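Local coordinates for protein putative methyltransferase from antibiotic biosynthesis pathway (PDB 3EGE) that probably transfers methyl groups from S-adenosylmethionine as a Rossmann-like methyltransferase, its substrate not established, at residues L110-Q118 and N163-R171; L128-A136 and A152-Q161. One frame throughout, in Å; residues are numbered along the deposited sequence.

Interaction 1. Residues L110-Q118 and N163-R171; sequences LEKSFQEMQ and NLLQENTKR
The F114 ring lies between two leucines: CD1 of L165 sits over the centre of one face, a CH-pi contact 3.8 Å from the ring centroid, while CG of L110, from the turn before, covers the opposite face nearer the rim. With CG of F114 anti to its carbonyl carbon (chi1 -73°), the ring reaches across to the other backbone, where F114 CD2 comes within 3.5 Å of L165 CA. The amide of N168 is the second flat group, set almost perpendicular to the carboxylate of E111, and its two ends are used separately. N168 ND2 donates to E111 OE2 at 2.8 Å, nearly straight and within its own amide plane but above the carboxylate plane; it also donates to L164 O at 2.7 Å, one turn back in its own helix. Q115 NE2 approaches N168 OD1 from above the carbonyl plane at 2.8 Å. These three bonds fix which way the buried amide is turned. The two helices lie side by side on one face of the Rossmann-like sheet; the axes of segments 110-118 and 163-169 cross at -45° and come within 8.7 Å, and F114 and L165 both pack against strand 126-131. E111 also lays OE1 against L164 CD2 at 3.5 Å. Farther along, Q118 bends at chi2 and lays OE1 3.4 Å from T169 CG2.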
ATOM      1  N   LEU A 110     -12.859  10.122   2.056  1.00 69.78           N
ATOM      2  CA  LEU A 110     -11.420  10.423   2.181  1.00 69.55           C
ATOM      3  C   LEU A 110     -11.106  11.717   2.934  1.00 70.81           C
ATOM      4  O   LEU A 110     -10.167  11.747   3.721  1.00 69.98           O
ATOM      5  CB  LEU A 110     -10.730  10.437   0.804  1.00 69.45           C
ATOM      6  CG  LEU A 110      -9.191  10.455   0.722  1.00 69.01           C
ATOM      7  CD1 LEU A 110      -8.564   9.287   1.488  1.00 65.39           C
ATOM      8  CD2 LEU A 110      -8.738  10.449  -0.742  1.00 66.66           C
ATOM      9  N   GLU A 111     -11.916  12.750   2.708  1.00 71.91           N
ATOM     10  CA  GLU A 111     -11.742  14.046   3.349  1.00 72.96           C
ATOM     11  C   GLU A 111     -11.917  13.953   4.863  1.00 72.61           C
ATOM     12  O   GLU A 111     -11.034  14.348   5.614  1.00 72.61           O
ATOM     13  CB  GLU A 111     -12.675  15.073   2.704  1.00 74.04           C
ATOM     14  CG  GLU A 111     -12.508  16.499   3.248  1.00 81.51           C
ATOM     15  CD  GLU A 111     -12.540  17.595   2.176  1.00 89.27           C
ATOM     16  OE1 GLU A 111     -13.068  17.358   1.066  1.00 89.75           O
ATOM     17  OE2 GLU A 111     -12.006  18.703   2.451  1.00 94.69           O
ATOM     18  N   LYS A 112     -13.033  13.382   5.293  1.00 72.82           N
ATOM     19  CA  LYS A 112     -13.301  13.155   6.718  1.00 71.14           C
ATOM     20  C   LYS A 112     -12.218  12.246   7.366  1.00 69.95           C
ATOM     21  O   LYS A 112     -11.840  12.477   8.521  1.00 70.64           O
ATOM     22  CB  LYS A 112     -14.722  12.574   6.907  1.00 72.96           C
ATOM     23  CG  LYS A 112     -15.156  12.318   8.363  1.00 74.13           C
ATOM     24  CD  LYS A 112     -15.366  13.604   9.175  1.00 77.77           C
ATOM     25  CE  LYS A 112     -15.381  13.321  10.677  1.00 79.77           C
ATOM     26  NZ  LYS A 112     -16.310  12.201  11.044  1.00 86.23           N
ATOM     27  N   SER A 113     -11.733  11.232   6.637  1.00 67.64           N
ATOM     28  CA  SER A 113     -10.632  10.368   7.115  1.00 67.18           C
ATOM     29  C   SER A 113      -9.345  11.172   7.357  1.00 66.16           C
ATOM     30  O   SER A 113      -8.643  10.974   8.367  1.00 64.67           O
ATOM     31  CB  SER A 113     -10.361   9.204   6.165  1.00 67.32           C
ATOM     32  OG  SER A 113     -11.527   8.407   6.041  1.00 68.28           O
ATOM     33  N   PHE A 114      -9.071  12.111   6.452  1.00 66.14           N
ATOM     34  CA  PHE A 114      -7.943  13.025   6.608  1.00 65.41           C
ATOM     35  C   PHE A 114      -8.107  13.936   7.824  1.00 65.10           C
ATOM     36  O   PHE A 114      -7.175  14.055   8.619  1.00 64.21           O
ATOM     37  CB  PHE A 114      -7.688  13.831   5.339  1.00 64.92           C
ATOM     38  CG  PHE A 114      -7.083  13.051   4.200  1.00 63.58           C
ATOM     39  CD1 PHE A 114      -6.437  11.799   4.361  1.00 66.82           C
ATOM     40  CD2 PHE A 114      -7.015  13.663   2.956  1.00 63.45           C
ATOM     41  CE1 PHE A 114      -5.830  11.165   3.283  1.00 66.90           C
ATOM     42  CE2 PHE A 114      -6.399  13.042   1.881  1.00 63.55           C
ATOM     43  CZ  PHE A 114      -5.800  11.802   2.038  1.00 64.71           C
ATOM     44  N   GLN A 115      -9.301  14.524   7.970  1.00 65.46           N
ATOM     45  CA  GLN A 115      -9.671  15.352   9.137  1.00 65.53           C
ATOM     46  C   GLN A 115      -9.495  14.588  10.443  1.00 64.27           C
ATOM     47  O   GLN A 115      -8.995  15.155  11.423  1.00 64.54           O
ATOM     48  CB  GLN A 115     -11.118  15.840   9.029  1.00 66.30           C
ATOM     49  CG  GLN A 115     -11.354  16.807   7.892  1.00 66.36           C
ATOM     50  CD  GLN A 115     -12.809  17.018   7.552  1.00 66.57           C
ATOM     51  OE1 GLN A 115     -13.706  16.676   8.325  1.00 72.88           O
ATOM     52  NE2 GLN A 115     -13.053  17.601   6.390  1.00 66.33           N
ATOM     53  N   GLU A 116      -9.901  13.310  10.429  1.00 64.05           N
ATOM     54  CA  GLU A 116      -9.715  12.386  11.565  1.00 63.74           C
ATOM     55  C   GLU A 116      -8.240  12.151  11.927  1.00 63.12           C
ATOM     56  O   GLU A 116      -7.914  12.064  13.109  1.00 64.13           O
ATOM     57  CB  GLU A 116     -10.408  11.017  11.310  1.00 64.67           C
ATOM     58  CG  GLU A 116     -11.921  10.963  11.490  1.00 62.19           C
ATOM     59  CD  GLU A 116     -12.341  11.173  12.928  1.00 64.67           C
ATOM     60  OE1 GLU A 116     -12.493  12.347  13.363  1.00 65.29           O
ATOM     61  OE2 GLU A 116     -12.531  10.164  13.626  1.00 61.03           O
HETATM   62  N   MSE A 117      -7.370  12.030  10.924  1.00 62.94           N
HETATM   63  CA  MSE A 117      -5.933  11.861  11.160  1.00 64.35           C
HETATM   64  C   MSE A 117      -5.356  13.090  11.835  1.00 65.24           C
HETATM   65  O   MSE A 117      -4.608  12.962  12.798  1.00 66.19           O
HETATM   66  CB  MSE A 117      -5.156  11.578   9.871  1.00 64.45           C
HETATM   67  CG  MSE A 117      -5.509  10.220   9.240  1.00 65.21           C
HETATM   68 SE   MSE A 117      -4.665  10.011   7.561  0.75 64.56          SE
HETATM   69  CE  MSE A 117      -5.441   8.224   7.009  1.00 64.35           C
ATOM     70  N   GLN A 118      -5.727  14.270  11.334  1.00 65.65           N
ATOM     71  CA  GLN A 118      -5.316  15.528  11.927  1.00 64.96           C
ATOM     72  C   GLN A 118      -5.830  15.684  13.372  1.00 64.65           C
ATOM     73  O   GLN A 118      -5.124  16.219  14.220  1.00 64.66           O
ATOM     74  CB  GLN A 118      -5.751  16.710  11.030  1.00 65.98           C
ATOM     75  CG  GLN A 118      -5.349  18.115  11.547  1.00 65.51           C
ATOM     76  CD  GLN A 118      -3.841  18.292  11.804  1.00 67.76           C
ATOM     77  OE1 GLN A 118      -2.990  17.834  11.024  1.00 67.91           O
ATOM     78  NE2 GLN A 118      -3.517  19.002  12.875  1.00 62.74           N
ATOM     79  N   ASN A 163      -3.806  17.802  -2.388  1.00 71.61           N
ATOM     80  CA  ASN A 163      -4.702  18.919  -2.078  1.00 71.51           C
ATOM     81  C   ASN A 163      -5.703  18.608  -0.925  1.00 70.68           C
ATOM     82  O   ASN A 163      -5.853  19.426  -0.038  1.00 68.50           O
ATOM     83  CB  ASN A 163      -5.425  19.363  -3.364  1.00 71.61           C
ATOM     84  CG  ASN A 163      -6.331  20.572  -3.161  1.00 78.84           C
ATOM     85  OD1 ASN A 163      -6.090  21.436  -2.301  1.00 86.99           O
ATOM     86  ND2 ASN A 163      -7.379  20.651  -3.975  1.00 85.71           N
ATOM     87  N   LEU A 164      -6.361  17.435  -0.942  1.00 71.15           N
ATOM     88  CA  LEU A 164      -7.338  17.074   0.106  1.00 71.13           C
ATOM     89  C   LEU A 164      -6.674  16.940   1.470  1.00 70.77           C
ATOM     90  O   LEU A 164      -7.248  17.337   2.480  1.00 71.28           O
ATOM     91  CB  LEU A 164      -8.118  15.787  -0.217  1.00 72.06           C
ATOM     92  CG  LEU A 164      -9.177  15.786  -1.329  1.00 73.85           C
ATOM     93  CD1 LEU A 164      -9.748  14.386  -1.454  1.00 75.89           C
ATOM     94  CD2 LEU A 164     -10.305  16.773  -1.080  1.00 76.39           C
ATOM     95  N   LEU A 165      -5.464  16.391   1.489  1.00 70.15           N
ATOM     96  CA  LEU A 165      -4.711  16.238   2.719  1.00 69.63           C
ATOM     97  C   LEU A 165      -4.311  17.611   3.224  1.00 70.23           C
ATOM     98  O   LEU A 165      -4.589  17.957   4.375  1.00 68.91           O
ATOM     99  CB  LEU A 165      -3.468  15.352   2.502  1.00 69.50           C
ATOM    100  CG  LEU A 165      -2.673  14.928   3.761  1.00 70.32           C
ATOM    101  CD1 LEU A 165      -3.579  14.232   4.779  1.00 63.32           C
ATOM    102  CD2 LEU A 165      -1.472  14.028   3.365  1.00 68.43           C
ATOM    103  N   GLN A 166      -3.708  18.392   2.331  1.00 70.91           N
ATOM    104  CA  GLN A 166      -3.222  19.734   2.628  1.00 74.19           C
ATOM    105  C   GLN A 166      -4.325  20.675   3.149  1.00 73.03           C
ATOM    106  O   GLN A 166      -4.098  21.370   4.122  1.00 70.95           O
ATOM    107  CB  GLN A 166      -2.483  20.299   1.412  1.00 73.26           C
ATOM    108  CG  GLN A 166      -1.596  21.472   1.702  1.00 74.22           C
ATOM    109  CD  GLN A 166      -0.496  21.608   0.642  1.00 79.10           C
ATOM    110  OE1 GLN A 166       0.670  21.834   0.997  1.00 92.43           O
ATOM    111  NE2 GLN A 166      -0.855  21.444  -0.668  1.00 78.75           N
ATOM    112  N   GLU A 167      -5.506  20.634   2.533  1.00 74.35           N
ATOM    113  CA  GLU A 167      -6.686  21.396   2.986  1.00 77.32           C
ATOM    114  C   GLU A 167      -7.189  21.035   4.392  1.00 78.02           C
ATOM    115  O   GLU A 167      -7.688  21.902   5.094  1.00 77.44           O
ATOM    116  CB  GLU A 167      -7.875  21.182   2.041  1.00 76.91           C
ATOM    117  CG  GLU A 167      -7.809  21.939   0.751  1.00 80.26           C
ATOM    118  CD  GLU A 167      -8.868  21.500  -0.264  1.00 80.40           C
ATOM    119  OE1 GLU A 167      -9.495  20.418  -0.108  1.00 89.02           O
ATOM    120  OE2 GLU A 167      -9.055  22.245  -1.252  1.00 91.35           O
ATOM    121  N   ASN A 168      -7.105  19.754   4.761  1.00 80.65           N
ATOM    122  CA  ASN A 168      -7.599  19.239   6.062  1.00 82.31           C
ATOM    123  C   ASN A 168      -6.532  19.031   7.149  1.00 84.13           C
ATOM    124  O   ASN A 168      -6.838  18.521   8.221  1.00 85.81           O
ATOM    125  CB  ASN A 168      -8.409  17.980   5.796  1.00 81.48           C
ATOM    126  CG  ASN A 168      -9.649  18.268   4.967  1.00 82.13           C
ATOM    127  OD1 ASN A 168     -10.662  18.703   5.504  1.00 88.79           O
ATOM    128  ND2 ASN A 168      -9.577  18.037   3.662  1.00 77.01           N
ATOM    129  N   THR A 169      -5.304  19.467   6.874  1.00 86.47           N
ATOM    130  CA  THR A 169      -4.161  19.357   7.780  1.00 88.75           C
ATOM    131  C   THR A 169      -3.520  20.702   8.147  1.00 90.64           C
ATOM    132  O   THR A 169      -3.010  20.847   9.267  1.00 90.95           O
ATOM    133  CB  THR A 169      -3.116  18.394   7.157  1.00 88.63           C
ATOM    134  OG1 THR A 169      -3.652  17.066   7.211  1.00 92.15           O
ATOM    135  CG2 THR A 169      -1.802  18.388   7.903  1.00 90.87           C
ATOM    136  N   LYS A 170      -3.527  21.667   7.221  1.00 92.48           N
ATOM    137  CA  LYS A 170      -2.909  22.989   7.428  1.00 94.92           C
ATOM    138  C   LYS A 170      -1.405  22.865   7.837  1.00 97.25           C
ATOM    139  O   LYS A 170      -0.903  23.519   8.781  1.00 97.83           O
ATOM    140  CB  LYS A 170      -3.728  23.888   8.389  1.00 96.55           C
ATOM    141  CG  LYS A 170      -5.115  24.339   7.880  1.00 99.12           C
ATOM    142  CD  LYS A 170      -6.183  23.242   7.976  1.00102.30           C
ATOM    143  CE  LYS A 170      -7.581  23.783   7.690  1.00103.39           C
ATOM    144  NZ  LYS A 170      -8.623  22.712   7.792  1.00102.78           N
ATOM    145  N   ARG A 171      -0.741  21.939   7.142  1.00 97.46           N
ATOM    146  CA  ARG A 171       0.702  21.696   7.221  1.00 96.66           C
ATOM    147  C   ARG A 171       1.044  21.459   5.760  1.00 94.66           C
ATOM    148  O   ARG A 171       0.174  20.982   4.997  1.00 93.70           O
ATOM    149  CB  ARG A 171       1.028  20.452   8.045  1.00 97.65           C
ATOM    150  CG  ARG A 171       0.612  20.493   9.493  1.00100.31           C
ATOM    151  CD  ARG A 171       1.715  20.916  10.466  1.00105.90           C
ATOM    152  NE  ARG A 171       2.748  19.875  10.646  1.00108.36           N
ATOM    153  CZ  ARG A 171       3.498  19.671  11.751  1.00111.37           C
ATOM    154  NH1 ARG A 171       3.340  20.394  12.877  1.00112.20           N
ATOM    155  NH2 ARG A 171       4.400  18.677  11.758  1.00109.54           N
TER

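Interaction 2. Residues L128-A136 and A152-Q161; sequences LLTFDIRLA and ALRFLPLDEQ
The end of strand 126-131 and the loop after it meet the link between helices 146-153 and 158-169, where an Asx turn faces a helix start. D132 OD1 closes the turn by accepting from R134 N, and also takes R134 NE in a salt bridge. D132 OD2 receives L158 N at 2.9 Å, from above the carboxylate plane, at the start of helix 158-169 just after the N-cap P157. P157 CG lies over the centre of one face of the R134 guanidinium, which D132 holds; the bend of R134 at chi3 (-76°) brings NH2 to F155 O at 2.7 Å, in the guanidinium plane. This corner lies at the C-terminal end of strand 126-131, the last parallel strand of the Rossmann-like sheet before antiparallel 252-258. There Q161 divides its amide: OE1 accepts from T130 OG1 at 2.7 Å, and NE2 donates to F131 O at 3.0 Å and to L156 O. One water bridges F131 O and L156 O; another joins I133 N to A152 O. F155 CD2 lies over one face of the F131 ring, offset toward its rim, the planes 47° apart, while A152 O sits at that ring's edge. I133 CB packs on A152 CB, and L135 CD1 on L158 CD2.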
ATOM      1  N   LEU A 128       1.560   8.678   4.205  1.00 69.14           N
ATOM      2  CA  LEU A 128       0.663   7.849   3.385  1.00 69.22           C
ATOM      3  C   LEU A 128       1.453   7.199   2.244  1.00 68.85           C
ATOM      4  O   LEU A 128       2.092   7.908   1.511  1.00 68.56           O
ATOM      5  CB  LEU A 128      -0.467   8.721   2.791  1.00 69.04           C
ATOM      6  CG  LEU A 128      -1.270   9.609   3.769  1.00 70.16           C
ATOM      7  CD1 LEU A 128      -2.369  10.413   3.022  1.00 67.94           C
ATOM      8  CD2 LEU A 128      -1.882   8.799   4.902  1.00 68.01           C
ATOM      9  N   LEU A 129       1.449   5.865   2.141  1.00 69.22           N
ATOM     10  CA  LEU A 129       2.002   5.168   0.969  1.00 68.78           C
ATOM     11  C   LEU A 129       0.759   4.946   0.118  1.00 68.55           C
ATOM     12  O   LEU A 129      -0.157   4.215   0.512  1.00 67.76           O
ATOM     13  CB  LEU A 129       2.706   3.838   1.252  1.00 69.06           C
ATOM     14  CG  LEU A 129       3.287   3.129  -0.003  1.00 70.07           C
ATOM     15  CD1 LEU A 129       4.247   4.034  -0.818  1.00 67.31           C
ATOM     16  CD2 LEU A 129       3.981   1.806   0.333  1.00 68.12           C
ATOM     17  N   THR A 130       0.747   5.615  -1.036  1.00 67.84           N
ATOM     18  CA  THR A 130      -0.377   5.626  -1.962  1.00 66.07           C
ATOM     19  C   THR A 130       0.158   5.510  -3.390  1.00 65.32           C
ATOM     20  O   THR A 130       1.312   5.149  -3.602  1.00 64.93           O
ATOM     21  CB  THR A 130      -1.240   6.912  -1.723  1.00 65.95           C
ATOM     22  OG1 THR A 130      -2.426   6.887  -2.523  1.00 62.40           O
ATOM     23  CG2 THR A 130      -0.430   8.196  -1.985  1.00 63.32           C
ATOM     24  N   PHE A 131      -0.693   5.792  -4.362  1.00 65.56           N
ATOM     25  CA  PHE A 131      -0.334   5.683  -5.750  1.00 65.70           C
ATOM     26  C   PHE A 131      -1.205   6.539  -6.680  1.00 66.12           C
ATOM     27  O   PHE A 131      -2.309   6.989  -6.327  1.00 65.35           O
ATOM     28  CB  PHE A 131      -0.486   4.199  -6.194  1.00 65.82           C
ATOM     29  CG  PHE A 131      -1.912   3.704  -6.145  1.00 63.63           C
ATOM     30  CD1 PHE A 131      -2.453   3.226  -4.953  1.00 70.96           C
ATOM     31  CD2 PHE A 131      -2.733   3.777  -7.260  1.00 68.16           C
ATOM     32  CE1 PHE A 131      -3.786   2.810  -4.877  1.00 67.84           C
ATOM     33  CE2 PHE A 131      -4.069   3.359  -7.201  1.00 64.54           C
ATOM     34  CZ  PHE A 131      -4.597   2.878  -6.008  1.00 68.26           C
ATOM     35  N   ASP A 132      -0.672   6.686  -7.892  1.00 66.19           N
ATOM     36  CA  ASP A 132      -1.367   7.224  -9.031  1.00 63.97           C
ATOM     37  C   ASP A 132      -0.845   6.478 -10.293  1.00 63.64           C
ATOM     38  O   ASP A 132       0.251   6.755 -10.796  1.00 63.54           O
ATOM     39  CB  ASP A 132      -1.175   8.716  -9.130  1.00 65.05           C
ATOM     40  CG  ASP A 132      -2.004   9.335 -10.226  1.00 64.37           C
ATOM     41  OD1 ASP A 132      -2.631   8.583 -11.027  1.00 61.63           O
ATOM     42  OD2 ASP A 132      -2.023  10.572 -10.274  1.00 62.62           O
ATOM     43  N   ILE A 133      -1.668   5.569 -10.810  1.00 63.59           N
ATOM     44  CA  ILE A 133      -1.335   4.776 -12.010  1.00 63.27           C
ATOM     45  C   ILE A 133      -1.048   5.666 -13.261  1.00 62.86           C
ATOM     46  O   ILE A 133      -0.261   5.282 -14.129  1.00 62.31           O
ATOM     47  CB  ILE A 133      -2.460   3.713 -12.314  1.00 63.00           C
ATOM     48  CG1 ILE A 133      -1.922   2.541 -13.146  1.00 66.31           C
ATOM     49  CG2 ILE A 133      -3.661   4.379 -13.009  1.00 56.33           C
ATOM     50  CD1 ILE A 133      -0.906   1.708 -12.483  1.00 67.01           C
ATOM     51  N   ARG A 134      -1.671   6.852 -13.306  1.00 63.21           N
ATOM     52  CA  ARG A 134      -1.450   7.869 -14.339  1.00 64.14           C
ATOM     53  C   ARG A 134       0.008   8.353 -14.418  1.00 64.59           C
ATOM     54  O   ARG A 134       0.402   8.922 -15.451  1.00 63.97           O
ATOM     55  CB  ARG A 134      -2.404   9.092 -14.151  1.00 64.16           C
ATOM     56  CG  ARG A 134      -3.897   8.816 -14.462  1.00 68.43           C
ATOM     57  CD  ARG A 134      -4.894   9.858 -13.898  1.00 63.70           C
ATOM     58  NE  ARG A 134      -4.945   9.540 -12.513  1.00 76.00           N
ATOM     59  CZ  ARG A 134      -5.925   8.964 -11.816  1.00 71.50           C
ATOM     60  NH1 ARG A 134      -7.164   8.791 -12.249  1.00 70.95           N
ATOM     61  NH2 ARG A 134      -5.646   8.687 -10.575  1.00 73.72           N
ATOM     62  N   LEU A 135       0.768   8.179 -13.321  1.00 65.65           N
ATOM     63  CA  LEU A 135       2.195   8.554 -13.231  1.00 65.82           C
ATOM     64  C   LEU A 135       3.150   7.390 -13.497  1.00 66.90           C
ATOM     65  O   LEU A 135       4.368   7.609 -13.579  1.00 66.70           O
ATOM     66  CB  LEU A 135       2.498   9.110 -11.843  1.00 66.54           C
ATOM     67  CG  LEU A 135       1.696  10.334 -11.392  1.00 64.95           C
ATOM     68  CD1 LEU A 135       1.998  10.623  -9.921  1.00 56.45           C
ATOM     69  CD2 LEU A 135       2.017  11.493 -12.302  1.00 56.36           C
ATOM     70  N   ALA A 136       2.607   6.172 -13.632  1.00 66.19           N
ATOM     71  CA  ALA A 136       3.404   4.995 -13.897  1.00 66.11           C
ATOM     72  C   ALA A 136       3.933   4.958 -15.354  1.00 68.44           C
ATOM     73  O   ALA A 136       3.358   5.548 -16.303  1.00 68.21           O
ATOM     74  CB  ALA A 136       2.598   3.719 -13.580  1.00 63.38           C
ATOM     75  N   ALA A 152      -6.861   0.446 -10.393  1.00 64.79           N
ATOM     76  CA  ALA A 152      -5.982   1.507  -9.937  1.00 63.93           C
ATOM     77  C   ALA A 152      -6.434   2.877 -10.471  1.00 65.66           C
ATOM     78  O   ALA A 152      -6.397   3.876  -9.755  1.00 65.68           O
ATOM     79  CB  ALA A 152      -4.523   1.206 -10.351  1.00 62.35           C
ATOM     80  N   LEU A 153      -6.895   2.905 -11.721  1.00 65.86           N
ATOM     81  CA  LEU A 153      -7.336   4.142 -12.364  1.00 65.94           C
ATOM     82  C   LEU A 153      -8.610   4.752 -11.755  1.00 65.34           C
ATOM     83  O   LEU A 153      -8.892   5.930 -11.983  1.00 65.61           O
ATOM     84  CB  LEU A 153      -7.459   3.929 -13.892  1.00 65.88           C
ATOM     85  CG  LEU A 153      -7.647   5.138 -14.804  1.00 65.13           C
ATOM     86  CD1 LEU A 153      -6.435   6.055 -14.742  1.00 59.20           C
ATOM     87  CD2 LEU A 153      -7.944   4.683 -16.230  1.00 65.81           C
ATOM     88  N   ARG A 154      -9.364   3.968 -10.983  1.00 67.05           N
ATOM     89  CA  ARG A 154     -10.546   4.468 -10.257  1.00 68.69           C
ATOM     90  C   ARG A 154     -10.200   5.494  -9.188  1.00 66.90           C
ATOM     91  O   ARG A 154     -10.990   6.384  -8.933  1.00 68.10           O
ATOM     92  CB  ARG A 154     -11.363   3.322  -9.627  1.00 69.74           C
ATOM     93  CG  ARG A 154     -12.125   2.493 -10.659  1.00 74.42           C
ATOM     94  CD  ARG A 154     -13.150   1.532 -10.030  1.00 75.93           C
ATOM     95  NE  ARG A 154     -12.570   0.302  -9.467  1.00 91.28           N
ATOM     96  CZ  ARG A 154     -12.218   0.075  -8.185  1.00 97.60           C
ATOM     97  NH1 ARG A 154     -12.342   1.003  -7.217  1.00106.31           N
ATOM     98  NH2 ARG A 154     -11.720  -1.118  -7.852  1.00 93.42           N
ATOM     99  N   PHE A 155      -9.024   5.390  -8.590  1.00 65.92           N
ATOM    100  CA  PHE A 155      -8.623   6.299  -7.528  1.00 66.58           C
ATOM    101  C   PHE A 155      -8.149   7.655  -8.059  1.00 68.31           C
ATOM    102  O   PHE A 155      -7.819   7.765  -9.202  1.00 69.73           O
ATOM    103  CB  PHE A 155      -7.574   5.616  -6.624  1.00 66.16           C
ATOM    104  CG  PHE A 155      -7.327   6.325  -5.314  1.00 64.81           C
ATOM    105  CD1 PHE A 155      -8.403   6.780  -4.509  1.00 64.78           C
ATOM    106  CD2 PHE A 155      -6.022   6.501  -4.849  1.00 65.25           C
ATOM    107  CE1 PHE A 155      -8.166   7.460  -3.312  1.00 60.35           C
ATOM    108  CE2 PHE A 155      -5.784   7.137  -3.640  1.00 63.07           C
ATOM    109  CZ  PHE A 155      -6.864   7.622  -2.874  1.00 63.02           C
ATOM    110  N   LEU A 156      -8.191   8.676  -7.208  1.00 69.03           N
ATOM    111  CA  LEU A 156      -7.843  10.044  -7.516  1.00 68.86           C
ATOM    112  C   LEU A 156      -6.406  10.308  -7.970  1.00 67.92           C
ATOM    113  O   LEU A 156      -5.474   9.640  -7.520  1.00 66.64           O
ATOM    114  CB  LEU A 156      -7.992  10.913  -6.257  1.00 69.69           C
ATOM    115  CG  LEU A 156      -9.327  11.119  -5.575  1.00 74.89           C
ATOM    116  CD1 LEU A 156      -9.085  11.920  -4.302  1.00 73.80           C
ATOM    117  CD2 LEU A 156     -10.299  11.808  -6.513  1.00 74.18           C
ATOM    118  N   PRO A 157      -6.223  11.309  -8.853  1.00 67.31           N
ATOM    119  CA  PRO A 157      -4.886  11.782  -9.189  1.00 68.52           C
ATOM    120  C   PRO A 157      -4.094  12.239  -7.936  1.00 68.67           C
ATOM    121  O   PRO A 157      -4.696  12.733  -6.972  1.00 68.10           O
ATOM    122  CB  PRO A 157      -5.169  13.001 -10.082  1.00 67.69           C
ATOM    123  CG  PRO A 157      -6.452  12.671 -10.727  1.00 66.02           C
ATOM    124  CD  PRO A 157      -7.249  12.011  -9.647  1.00 66.97           C
ATOM    125  N   LEU A 158      -2.769  12.084  -7.975  1.00 68.71           N
ATOM    126  CA  LEU A 158      -1.896  12.432  -6.844  1.00 69.19           C
ATOM    127  C   LEU A 158      -2.090  13.876  -6.364  1.00 69.61           C
ATOM    128  O   LEU A 158      -2.074  14.125  -5.163  1.00 69.64           O
ATOM    129  CB  LEU A 158      -0.414  12.208  -7.193  1.00 70.14           C
ATOM    130  CG  LEU A 158       0.571  12.177  -6.008  1.00 68.26           C
ATOM    131  CD1 LEU A 158       0.384  10.888  -5.196  1.00 64.21           C
ATOM    132  CD2 LEU A 158       1.996  12.299  -6.533  1.00 68.88           C
ATOM    133  N   ASP A 159      -2.271  14.806  -7.299  1.00 69.04           N
ATOM    134  CA  ASP A 159      -2.500  16.222  -6.971  1.00 69.88           C
ATOM    135  C   ASP A 159      -3.777  16.454  -6.169  1.00 68.90           C
ATOM    136  O   ASP A 159      -3.764  17.255  -5.240  1.00 66.81           O
ATOM    137  CB  ASP A 159      -2.469  17.103  -8.247  1.00 70.53           C
ATOM    138  CG  ASP A 159      -1.058  17.269  -8.815  1.00 77.93           C
ATOM    139  OD1 ASP A 159      -0.062  16.909  -8.120  1.00 82.49           O
ATOM    140  OD2 ASP A 159      -0.934  17.790  -9.965  1.00 89.62           O
ATOM    141  N   GLU A 160      -4.859  15.753  -6.528  1.00 69.99           N
ATOM    142  CA  GLU A 160      -6.118  15.811  -5.763  1.00 72.86           C
ATOM    143  C   GLU A 160      -5.910  15.272  -4.339  1.00 71.30           C
ATOM    144  O   GLU A 160      -6.366  15.890  -3.372  1.00 70.72           O
ATOM    145  CB  GLU A 160      -7.268  15.081  -6.479  1.00 73.07           C
ATOM    146  CG  GLU A 160      -7.670  15.809  -7.792  1.00 79.58           C
ATOM    147  CD  GLU A 160      -8.894  15.215  -8.533  1.00 78.46           C
ATOM    148  OE1 GLU A 160      -9.768  14.588  -7.886  1.00 92.14           O
ATOM    149  OE2 GLU A 160      -8.991  15.415  -9.775  1.00 89.89           O
ATOM    150  N   GLN A 161      -5.164  14.170  -4.227  1.00 70.60           N
ATOM    151  CA  GLN A 161      -4.853  13.549  -2.932  1.00 70.76           C
ATOM    152  C   GLN A 161      -4.066  14.512  -2.054  1.00 70.25           C
ATOM    153  O   GLN A 161      -4.441  14.731  -0.881  1.00 69.83           O
ATOM    154  CB  GLN A 161      -4.058  12.248  -3.089  1.00 71.24           C
ATOM    155  CG  GLN A 161      -4.771  11.126  -3.832  1.00 71.26           C
ATOM    156  CD  GLN A 161      -3.889   9.899  -3.982  1.00 70.74           C
ATOM    157  OE1 GLN A 161      -3.346   9.386  -2.998  1.00 70.01           O
ATOM    158  NE2 GLN A 161      -3.760   9.406  -5.211  1.00 64.37           N
TER
HETATM  159  O   HOH W   1      -4.571   7.260  -7.688  1.00 50.75           O
HETATM  160  O   HOH W   2      -4.504   5.728 -10.149  1.00 54.25           O

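Overall arrangement
Helix 158-169 takes part in both contacts: its first turn belongs to interaction 2, its later turns to interaction 1, and interaction 2 is nested in the chain loop that interaction 1 closes. Their centres are about 16 Å apart, yet they touch. L128 CD1 packs on F114 CE1 at 3.6 Å and on L165 CD2, and L156 meets L164. Both are partly buried. Interaction 1 joins two helices through an apolar layer facing the sheet and an amide-carboxylate network toward the outer side. Interaction 2, nearer the chain centre, joins a strand end and its loop to the link between two helices and the first turn of the second; there side chains and waters mainly bond to backbone groups, while R134 and L135 lie at its exposed rim.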